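Local atomic coordinates of putative Acetyltransferase (Pyrococcus horikoshii, PDB entry 3DDD), a protein that binds coenzyme A and, as a member of the GNAT acetyltransferase family, probably transfers acyl groups to an acceptor that is not identified. Residues F82-A87 against G180-R185; V119-L124 against S270-K275. All blocks are in the same frame, centred on the assembly; numbering follows the deposited sequence.

Interaction 1. Residues F82-A87 against G180-R185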
ATOM      1  N   PHE A  82       9.744   2.694  -4.889  1.00 34.79           N
ATOM      2  CA  PHE A  82      10.040   3.851  -5.744  1.00 33.74           C
ATOM      3  C   PHE A  82       9.212   3.962  -7.002  1.00 33.35           C
ATOM      4  O   PHE A  82       9.055   3.004  -7.753  1.00 36.39           O
ATOM      5  CB  PHE A  82      11.508   3.843  -6.173  1.00 35.02           C
ATOM      6  CG  PHE A  82      12.432   4.156  -5.066  1.00 29.49           C
ATOM      7  CD1 PHE A  82      12.605   5.456  -4.660  1.00 32.78           C
ATOM      8  CD2 PHE A  82      13.074   3.133  -4.386  1.00 33.68           C
ATOM      9  CE1 PHE A  82      13.429   5.742  -3.591  1.00 32.67           C
ATOM     10  CE2 PHE A  82      13.890   3.397  -3.341  1.00 37.88           C
ATOM     11  CZ  PHE A  82      14.081   4.703  -2.937  1.00 35.47           C
ATOM     12  N   TYR A  83       8.695   5.154  -7.220  1.00 34.63           N
ATOM     13  CA  TYR A  83       8.144   5.552  -8.510  1.00 35.49           C
ATOM     14  C   TYR A  83       9.058   6.675  -9.071  1.00 35.75           C
ATOM     15  O   TYR A  83      10.225   6.816  -8.645  1.00 35.55           O
ATOM     16  CB  TYR A  83       6.683   5.972  -8.326  1.00 34.06           C
ATOM     17  CG  TYR A  83       5.923   4.985  -7.502  1.00 33.07           C
ATOM     18  CD1 TYR A  83       5.725   3.692  -7.960  1.00 31.91           C
ATOM     19  CD2 TYR A  83       5.449   5.316  -6.229  1.00 34.94           C
ATOM     20  CE1 TYR A  83       5.057   2.767  -7.202  1.00 34.76           C
ATOM     21  CE2 TYR A  83       4.756   4.395  -5.458  1.00 37.48           C
ATOM     22  CZ  TYR A  83       4.569   3.117  -5.945  1.00 35.75           C
ATOM     23  OH  TYR A  83       3.909   2.191  -5.188  1.00 31.16           O
ATOM     24  N   ASN A  84       8.559   7.479  -9.995  1.00 36.31           N
ATOM     25  CA  ASN A  84       9.439   8.413 -10.717  1.00 36.33           C
ATOM     26  C   ASN A  84       9.757   9.638  -9.894  1.00 37.76           C
ATOM     27  O   ASN A  84      10.865  10.142  -9.939  1.00 39.22           O
ATOM     28  CB  ASN A  84       8.820   8.845 -12.057  1.00 36.15           C
ATOM     29  CG  ASN A  84       8.553   7.673 -12.998  1.00 33.23           C
ATOM     30  OD1 ASN A  84       9.068   6.583 -12.803  1.00 39.48           O
ATOM     31  ND2 ASN A  84       7.747   7.905 -14.026  1.00 37.50           N
ATOM     32  N   LYS A  85       8.777  10.103  -9.137  1.00 38.25           N
ATOM     33  CA  LYS A  85       8.859  11.382  -8.446  1.00 39.59           C
ATOM     34  C   LYS A  85       8.778  11.227  -6.946  1.00 36.17           C
ATOM     35  O   LYS A  85       9.094  12.149  -6.207  1.00 33.08           O
ATOM     36  CB  LYS A  85       7.680  12.239  -8.865  1.00 43.79           C
ATOM     37  CG  LYS A  85       7.635  12.617 -10.362  1.00 51.85           C
ATOM     38  CD  LYS A  85       6.530  13.660 -10.618  1.00 48.94           C
ATOM     39  CE  LYS A  85       6.144  13.719 -12.101  1.00 63.14           C
ATOM     40  NZ  LYS A  85       5.385  12.480 -12.479  1.00 66.86           N
ATOM     41  N   GLN A  86       8.275  10.077  -6.505  1.00 35.60           N
ATOM     42  CA  GLN A  86       8.032   9.822  -5.092  1.00 35.00           C
ATOM     43  C   GLN A  86       8.356   8.370  -4.751  1.00 32.60           C
ATOM     44  O   GLN A  86       8.474   7.503  -5.638  1.00 32.10           O
ATOM     45  CB  GLN A  86       6.570  10.134  -4.758  1.00 33.27           C
ATOM     46  CG  GLN A  86       5.561   9.227  -5.484  1.00 35.41           C
ATOM     47  CD  GLN A  86       4.124   9.610  -5.243  1.00 38.06           C
ATOM     48  OE1 GLN A  86       3.816  10.340  -4.312  1.00 41.76           O
ATOM     49  NE2 GLN A  86       3.228   9.089  -6.073  1.00 48.09           N
ATOM     50  N   ALA A  87       8.523   8.119  -3.462  1.00 35.04           N
ATOM     51  CA  ALA A  87       8.575   6.746  -2.924  1.00 33.77           C
ATOM     52  C   ALA A  87       7.525   6.641  -1.847  1.00 33.46           C
ATOM     53  O   ALA A  87       7.176   7.641  -1.216  1.00 32.18           O
ATOM     54  CB  ALA A  87       9.943   6.413  -2.357  1.00 30.69           C
ATOM     55  N   GLY A 180      -0.619  10.614  -9.875  1.00 37.89           N
ATOM     56  CA  GLY A 180       0.422  11.635 -10.041  1.00 35.65           C
ATOM     57  C   GLY A 180       1.782  11.042 -10.418  1.00 35.61           C
ATOM     58  O   GLY A 180       2.803  11.736 -10.418  1.00 34.04           O
ATOM     59  N   ASP A 181       1.806   9.745 -10.699  1.00 34.48           N
ATOM     60  CA  ASP A 181       3.061   9.055 -10.954  1.00 35.17           C
ATOM     61  C   ASP A 181       2.791   7.743 -11.633  1.00 34.19           C
ATOM     62  O   ASP A 181       1.622   7.370 -11.823  1.00 32.64           O
ATOM     63  CB  ASP A 181       3.825   8.832  -9.635  1.00 39.97           C
ATOM     64  CG  ASP A 181       5.336   8.858  -9.803  1.00 33.26           C
ATOM     65  OD1 ASP A 181       5.862   8.289 -10.767  1.00 35.76           O
ATOM     66  OD2 ASP A 181       6.006   9.438  -8.946  1.00 39.25           O
ATOM     67  N   ASP A 182       3.886   7.054 -11.993  1.00 34.98           N
ATOM     68  CA  ASP A 182       3.854   5.792 -12.715  1.00 34.91           C
ATOM     69  C   ASP A 182       4.039   4.623 -11.751  1.00 36.68           C
ATOM     70  O   ASP A 182       5.146   4.417 -11.217  1.00 36.87           O
ATOM     71  CB  ASP A 182       4.935   5.784 -13.815  1.00 34.00           C
ATOM     72  CG  ASP A 182       5.009   4.449 -14.582  1.00 37.93           C
ATOM     73  OD1 ASP A 182       4.342   3.470 -14.186  1.00 33.23           O
ATOM     74  OD2 ASP A 182       5.770   4.371 -15.573  1.00 44.79           O
ATOM     75  N   ARG A 183       2.951   3.868 -11.535  1.00 36.60           N
ATOM     76  CA  ARG A 183       2.979   2.638 -10.723  1.00 36.07           C
ATOM     77  C   ARG A 183       2.460   1.424 -11.504  1.00 35.18           C
ATOM     78  O   ARG A 183       1.978   0.464 -10.928  1.00 37.69           O
ATOM     79  CB  ARG A 183       2.141   2.802  -9.461  1.00 39.50           C
ATOM     80  CG  ARG A 183       0.716   3.277  -9.755  1.00 38.31           C
ATOM     81  CD  ARG A 183      -0.274   2.779  -8.798  1.00 38.22           C
ATOM     82  NE  ARG A 183      -1.504   3.508  -9.003  1.00 40.96           N
ATOM     83  CZ  ARG A 183      -2.329   3.920  -8.055  1.00 32.14           C
ATOM     84  NH1 ARG A 183      -2.135   3.585  -6.816  1.00 37.04           N
ATOM     85  NH2 ARG A 183      -3.408   4.626  -8.384  1.00 35.35           N
ATOM     86  N   ILE A 184       2.594   1.451 -12.818  1.00 34.85           N
ATOM     87  CA  ILE A 184       2.039   0.414 -13.667  1.00 34.25           C
ATOM     88  C   ILE A 184       2.683  -0.932 -13.366  1.00 36.42           C
ATOM     89  O   ILE A 184       2.042  -1.976 -13.528  1.00 37.34           O
ATOM     90  CB  ILE A 184       2.210   0.796 -15.160  1.00 34.89           C
ATOM     91  CG1 ILE A 184       1.356   2.025 -15.481  1.00 30.46           C
ATOM     92  CG2 ILE A 184       1.899  -0.415 -16.118  1.00 32.99           C
ATOM     93  CD1 ILE A 184      -0.109   1.965 -14.988  1.00 32.50           C
ATOM     94  N   ARG A 185       3.944  -0.919 -12.934  1.00 36.69           N
ATOM     95  CA  ARG A 185       4.646  -2.167 -12.616  1.00 36.86           C
ATOM     96  C   ARG A 185       4.037  -2.870 -11.409  1.00 34.35           C
ATOM     97  O   ARG A 185       4.094  -4.069 -11.277  1.00 38.34           O
ATOM     98  CB  ARG A 185       6.152  -1.931 -12.455  1.00 36.00           C
ATOM     99  CG  ARG A 185       6.582  -1.318 -11.146  1.00 34.15           C
ATOM    100  CD  ARG A 185       8.118  -1.386 -11.047  1.00 38.32           C
ATOM    101  NE  ARG A 185       8.563  -1.244  -9.675  1.00 35.22           N
ATOM    102  CZ  ARG A 185       8.609  -0.086  -9.021  1.00 38.37           C
ATOM    103  NH1 ARG A 185       8.260   1.036  -9.621  1.00 40.10           N
ATOM    104  NH2 ARG A 185       8.992  -0.049  -7.744  1.00 36.36           N
TER
HETATM  105  O   HOH W   1       7.874   4.519 -11.576  1.00 35.24           O

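Interaction 2. Residues V119-L124 against S270-K275. With EDO (1,2-ethanediol), chain E.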
ATOM      1  N   VAL A 119      14.780  10.298  -4.628  1.00 36.65           N
ATOM      2  CA  VAL A 119      13.596  11.128  -4.845  1.00 33.88           C
ATOM      3  C   VAL A 119      13.464  12.253  -3.843  1.00 33.37           C
ATOM      4  O   VAL A 119      14.026  12.188  -2.760  1.00 32.41           O
ATOM      5  CB  VAL A 119      12.281  10.290  -4.805  1.00 35.99           C
ATOM      6  CG1 VAL A 119      12.278   9.254  -5.908  1.00 29.82           C
ATOM      7  CG2 VAL A 119      12.064   9.644  -3.434  1.00 30.62           C
ATOM      8  N   ASP A 120      12.662  13.262  -4.201  1.00 33.32           N
ATOM      9  CA  ASP A 120      12.454  14.431  -3.355  1.00 35.12           C
ATOM     10  C   ASP A 120      11.148  14.439  -2.558  1.00 34.53           C
ATOM     11  O   ASP A 120      10.913  15.324  -1.732  1.00 38.17           O
ATOM     12  CB  ASP A 120      12.557  15.700  -4.206  1.00 33.86           C
ATOM     13  CG  ASP A 120      13.969  15.917  -4.763  1.00 36.14           C
ATOM     14  OD1 ASP A 120      14.973  15.435  -4.173  1.00 48.00           O
ATOM     15  OD2 ASP A 120      14.062  16.569  -5.806  1.00 45.71           O
ATOM     16  N   THR A 121      10.307  13.457  -2.777  1.00 33.68           N
ATOM     17  CA  THR A 121       9.109  13.321  -1.970  1.00 34.26           C
ATOM     18  C   THR A 121       8.968  11.890  -1.509  1.00 33.89           C
ATOM     19  O   THR A 121       9.115  10.970  -2.292  1.00 32.43           O
ATOM     20  CB  THR A 121       7.890  13.785  -2.736  1.00 34.54           C
ATOM     21  OG1 THR A 121       8.044  15.187  -2.943  1.00 34.78           O
ATOM     22  CG2 THR A 121       6.578  13.506  -1.935  1.00 28.02           C
ATOM     23  N   ILE A 122       8.719  11.715  -0.215  1.00 34.36           N
ATOM     24  CA  ILE A 122       8.422  10.399   0.336  1.00 33.01           C
ATOM     25  C   ILE A 122       7.085  10.497   1.042  1.00 33.04           C
ATOM     26  O   ILE A 122       6.839  11.428   1.793  1.00 29.44           O
ATOM     27  CB  ILE A 122       9.557   9.884   1.274  1.00 33.48           C
ATOM     28  CG1 ILE A 122      10.824   9.583   0.455  1.00 31.66           C
ATOM     29  CG2 ILE A 122       9.132   8.629   2.005  1.00 25.46           C
ATOM     30  CD1 ILE A 122      12.083   9.465   1.278  1.00 33.57           C
ATOM     31  N   ARG A 123       6.221   9.525   0.783  1.00 34.34           N
ATOM     32  CA  ARG A 123       4.906   9.496   1.390  1.00 33.94           C
ATOM     33  C   ARG A 123       4.599   8.135   2.010  1.00 33.00           C
ATOM     34  O   ARG A 123       5.276   7.140   1.765  1.00 31.24           O
ATOM     35  CB  ARG A 123       3.844   9.871   0.356  1.00 32.05           C
ATOM     36  CG  ARG A 123       4.023  11.269  -0.168  1.00 31.32           C
ATOM     37  CD  ARG A 123       3.289  11.501  -1.432  1.00 39.59           C
ATOM     38  NE  ARG A 123       1.876  11.819  -1.242  1.00 34.27           N
ATOM     39  CZ  ARG A 123       0.933  11.578  -2.148  1.00 37.22           C
ATOM     40  NH1 ARG A 123       1.220  10.951  -3.298  1.00 38.20           N
ATOM     41  NH2 ARG A 123      -0.320  11.912  -1.876  1.00 34.51           N
ATOM     42  N   LEU A 124       3.560   8.124   2.824  1.00 32.21           N
ATOM     43  CA  LEU A 124       3.140   6.929   3.536  1.00 31.87           C
ATOM     44  C   LEU A 124       1.745   7.115   4.110  1.00 30.28           C
ATOM     45  O   LEU A 124       1.249   8.228   4.210  1.00 34.65           O
ATOM     46  CB  LEU A 124       4.121   6.601   4.669  1.00 32.09           C
ATOM     47  CG  LEU A 124       4.390   7.689   5.714  1.00 35.67           C
ATOM     48  CD1 LEU A 124       3.268   7.772   6.776  1.00 25.38           C
ATOM     49  CD2 LEU A 124       5.714   7.451   6.356  1.00 27.60           C
ATOM     50  N   SER A 270       8.122  17.872  -1.243  1.00 38.09           N
ATOM     51  CA  SER A 270       7.184  18.699  -2.005  1.00 42.14           C
ATOM     52  C   SER A 270       5.968  17.901  -2.463  1.00 39.65           C
ATOM     53  O   SER A 270       6.073  16.723  -2.807  1.00 38.90           O
ATOM     54  CB  SER A 270       7.892  19.372  -3.209  1.00 43.19           C
ATOM     55  OG  SER A 270       8.838  18.481  -3.798  1.00 51.22           O
ATOM     56  N   LYS A 271       4.811  18.561  -2.409  1.00 40.59           N
ATOM     57  CA  LYS A 271       3.549  18.018  -2.894  1.00 43.52           C
ATOM     58  C   LYS A 271       3.668  17.511  -4.321  1.00 41.85           C
ATOM     59  O   LYS A 271       4.303  18.138  -5.178  1.00 38.99           O
ATOM     60  CB  LYS A 271       2.446  19.077  -2.864  1.00 43.33           C
ATOM     61  CG  LYS A 271       1.974  19.479  -1.485  1.00 49.81           C
ATOM     62  CD  LYS A 271       0.690  20.313  -1.536  1.00 47.98           C
ATOM     63  CE  LYS A 271       0.438  21.008  -0.190  1.00 55.53           C
ATOM     64  NZ  LYS A 271      -1.023  21.027   0.180  1.00 52.75           N
ATOM     65  N   ILE A 272       3.043  16.368  -4.535  1.00 41.67           N
ATOM     66  CA  ILE A 272       2.915  15.743  -5.830  1.00 44.19           C
ATOM     67  C   ILE A 272       1.559  16.145  -6.395  1.00 42.89           C
ATOM     68  O   ILE A 272       0.557  16.038  -5.711  1.00 41.46           O
ATOM     69  CB  ILE A 272       2.973  14.178  -5.691  1.00 44.83           C
ATOM     70  CG1 ILE A 272       4.387  13.717  -5.269  1.00 47.27           C
ATOM     71  CG2 ILE A 272       2.502  13.494  -6.982  1.00 52.10           C
ATOM     72  CD1 ILE A 272       5.541  14.374  -6.055  1.00 41.57           C
ATOM     73  N   GLU A 273       1.538  16.614  -7.637  1.00 46.54           N
ATOM     74  CA  GLU A 273       0.293  16.897  -8.344  1.00 48.80           C
ATOM     75  C   GLU A 273      -0.476  15.572  -8.540  1.00 46.73           C
ATOM     76  O   GLU A 273      -0.016  14.708  -9.248  1.00 45.96           O
ATOM     77  CB  GLU A 273       0.612  17.576  -9.693  1.00 49.70           C
ATOM     78  CG  GLU A 273      -0.605  18.187 -10.438  1.00 53.41           C
ATOM     79  CD  GLU A 273      -0.271  18.744 -11.853  1.00 57.40           C
ATOM     80  OE1 GLU A 273       0.934  18.900 -12.198  1.00 69.30           O
ATOM     81  OE2 GLU A 273      -1.232  19.038 -12.616  1.00 66.97           O
ATOM     82  N   GLU A 274      -1.608  15.411  -7.866  1.00 45.37           N
ATOM     83  CA  GLU A 274      -2.458  14.234  -8.021  1.00 46.03           C
ATOM     84  C   GLU A 274      -3.890  14.672  -8.301  1.00 45.67           C
ATOM     85  O   GLU A 274      -4.254  15.791  -8.003  1.00 45.84           O
ATOM     86  CB  GLU A 274      -2.392  13.340  -6.768  1.00 46.10           C
ATOM     87  CG  GLU A 274      -2.868  13.993  -5.481  1.00 41.27           C
ATOM     88  CD  GLU A 274      -2.692  13.107  -4.256  1.00 46.33           C
ATOM     89  OE1 GLU A 274      -2.211  11.953  -4.386  1.00 49.01           O
ATOM     90  OE2 GLU A 274      -3.050  13.566  -3.153  1.00 53.43           O
ATOM     91  N   LYS A 275      -4.703  13.804  -8.890  1.00 45.58           N
ATOM     92  CA  LYS A 275      -6.085  14.180  -9.196  1.00 45.91           C
ATOM     93  C   LYS A 275      -7.032  13.310  -8.369  1.00 43.90           C
ATOM     94  O   LYS A 275      -7.575  12.306  -8.820  1.00 43.03           O
ATOM     95  CB  LYS A 275      -6.358  14.104 -10.699  1.00 46.28           C
ATOM     96  CG  LYS A 275      -7.684  14.761 -11.091  1.00 52.13           C
ATOM     97  CD  LYS A 275      -7.854  14.945 -12.609  1.00 49.93           C
ATOM     98  CE  LYS A 275      -9.250  15.485 -12.982  1.00 53.20           C
ATOM     99  NZ  LYS A 275      -9.960  16.165 -11.837  1.00 56.15           N
TER
HETATM  100  C1  EDO E 303      12.899  12.895   0.293  1.00 56.01           C
HETATM  101  O1  EDO E 303      14.116  13.517  -0.111  1.00 64.10           O
HETATM  102  C2  EDO E 303      12.359  13.643   1.499  1.00 50.75           C
HETATM  103  O2  EDO E 303      12.230  15.039   1.210  1.00 58.06           O

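Interaction 1. Residues F82-A87 against G180-R185
Asp181 pushes its carboxylate into the turn at 83-86 and takes backbone N-H groups with both oxygens. OD1 accepts from Asn84 N at 2.9 Å, on its syn side but 25° out of the carboxylate plane, and uses its anti lone pair for Asp182 N within its own segment. OD2 receives Lys85 N at 2.9 Å through its syn lone pair. An alanine here would probably leave the Asn84 and Lys85 amides without these acceptors and let the turn shift against the 180-185 segment.

In the second polar grip the side chain is the donor. Arg185 holds Phe82 O end-on with two nitrogens, NH1 at 2.8 Å and NH2 at 3.1 Å, the oxygen lying in the guanidinium plane. NH2 also reaches Val60 O. At the outer side, one water donates to both Asn84 OD1 and Asp182 O, and Lys85 NZ makes only a weak bond to Gly180 O.

Packing is carried by Tyr83. With CG anti to the carbonyl carbon (chi1 -47°), its ring is turned toward Asp182 O and Arg183, and ring atom CE1 comes 3.7 Å from Arg183 CB; its hydroxyl goes on to Lys287 O.

Asp182 OD1 accepts from Ile184 N at 3.0 Å, an Asx turn leading into helix 184-192. The whole joins a beta hairpin turn, between strands 73-82 and 86-94, to the connection between helices 169-179 and 184-192.

Interaction 2. Residues V119-L124 against S270-K275
Ser270 meets Thr121 first, through its backbone: its carbonyl oxygen accepts from Thr121 OG1 at 2.5 Å, a short bond lying in the carbonyl plane on a lone pair. The threonine side chain is turned for this by a chi1 of -66°, which sets OG1 beside its own backbone N while CG2 faces the loop.

Two residues on, Ile272 points at the same threonine. Its CG1 lies 4.0 Å from Thr121 CG2, the two side chains running past each other in opposite directions, and the isoleucine also packs on Gln86 of strand 86-94.

Glu274 closes the contact with a salt bridge, OE1 to Arg123 NH2 at 3.1 Å. The two side chains come from opposite directions, and their flat ends are turned 65° apart. The nitrogen therefore sits above the carboxylate plane, although OE1 stays near the plane of the guanidinium. Arg123 NH2 has a second carboxylate in Glu142, NH1 bonds Gln86 OE1, and Glu274 OE2 takes the hydroxyl of Tyr143.

A buried arginine is thus shared between two acids, which probably offset its charge, while a hydroxyl-carbonyl bond and an aliphatic contact hold the start of the loop beside strand 121-126.

Overall arrangement
Interactions 1 and 2 lie side by side, their centres 10 Å apart, and meet through neighbouring strands 86-94 and 121-126. Gln86 takes part in both, and next to it Ala87 O lies 2.9 Å from Arg123 N, probably a hydrogen bond between the two strands. Both bring a segment of the first GNAT region against one of the second. Interaction 1 is the more buried, and there charged side chains mostly grip backbone groups of a turn and a helix connection. Interaction 2 is smaller and only partly buried; its exposed Ser270 end relies on a backbone carbonyl, whereas its inner end pairs charged side chains. Neither includes the residues that bind coenzyme A.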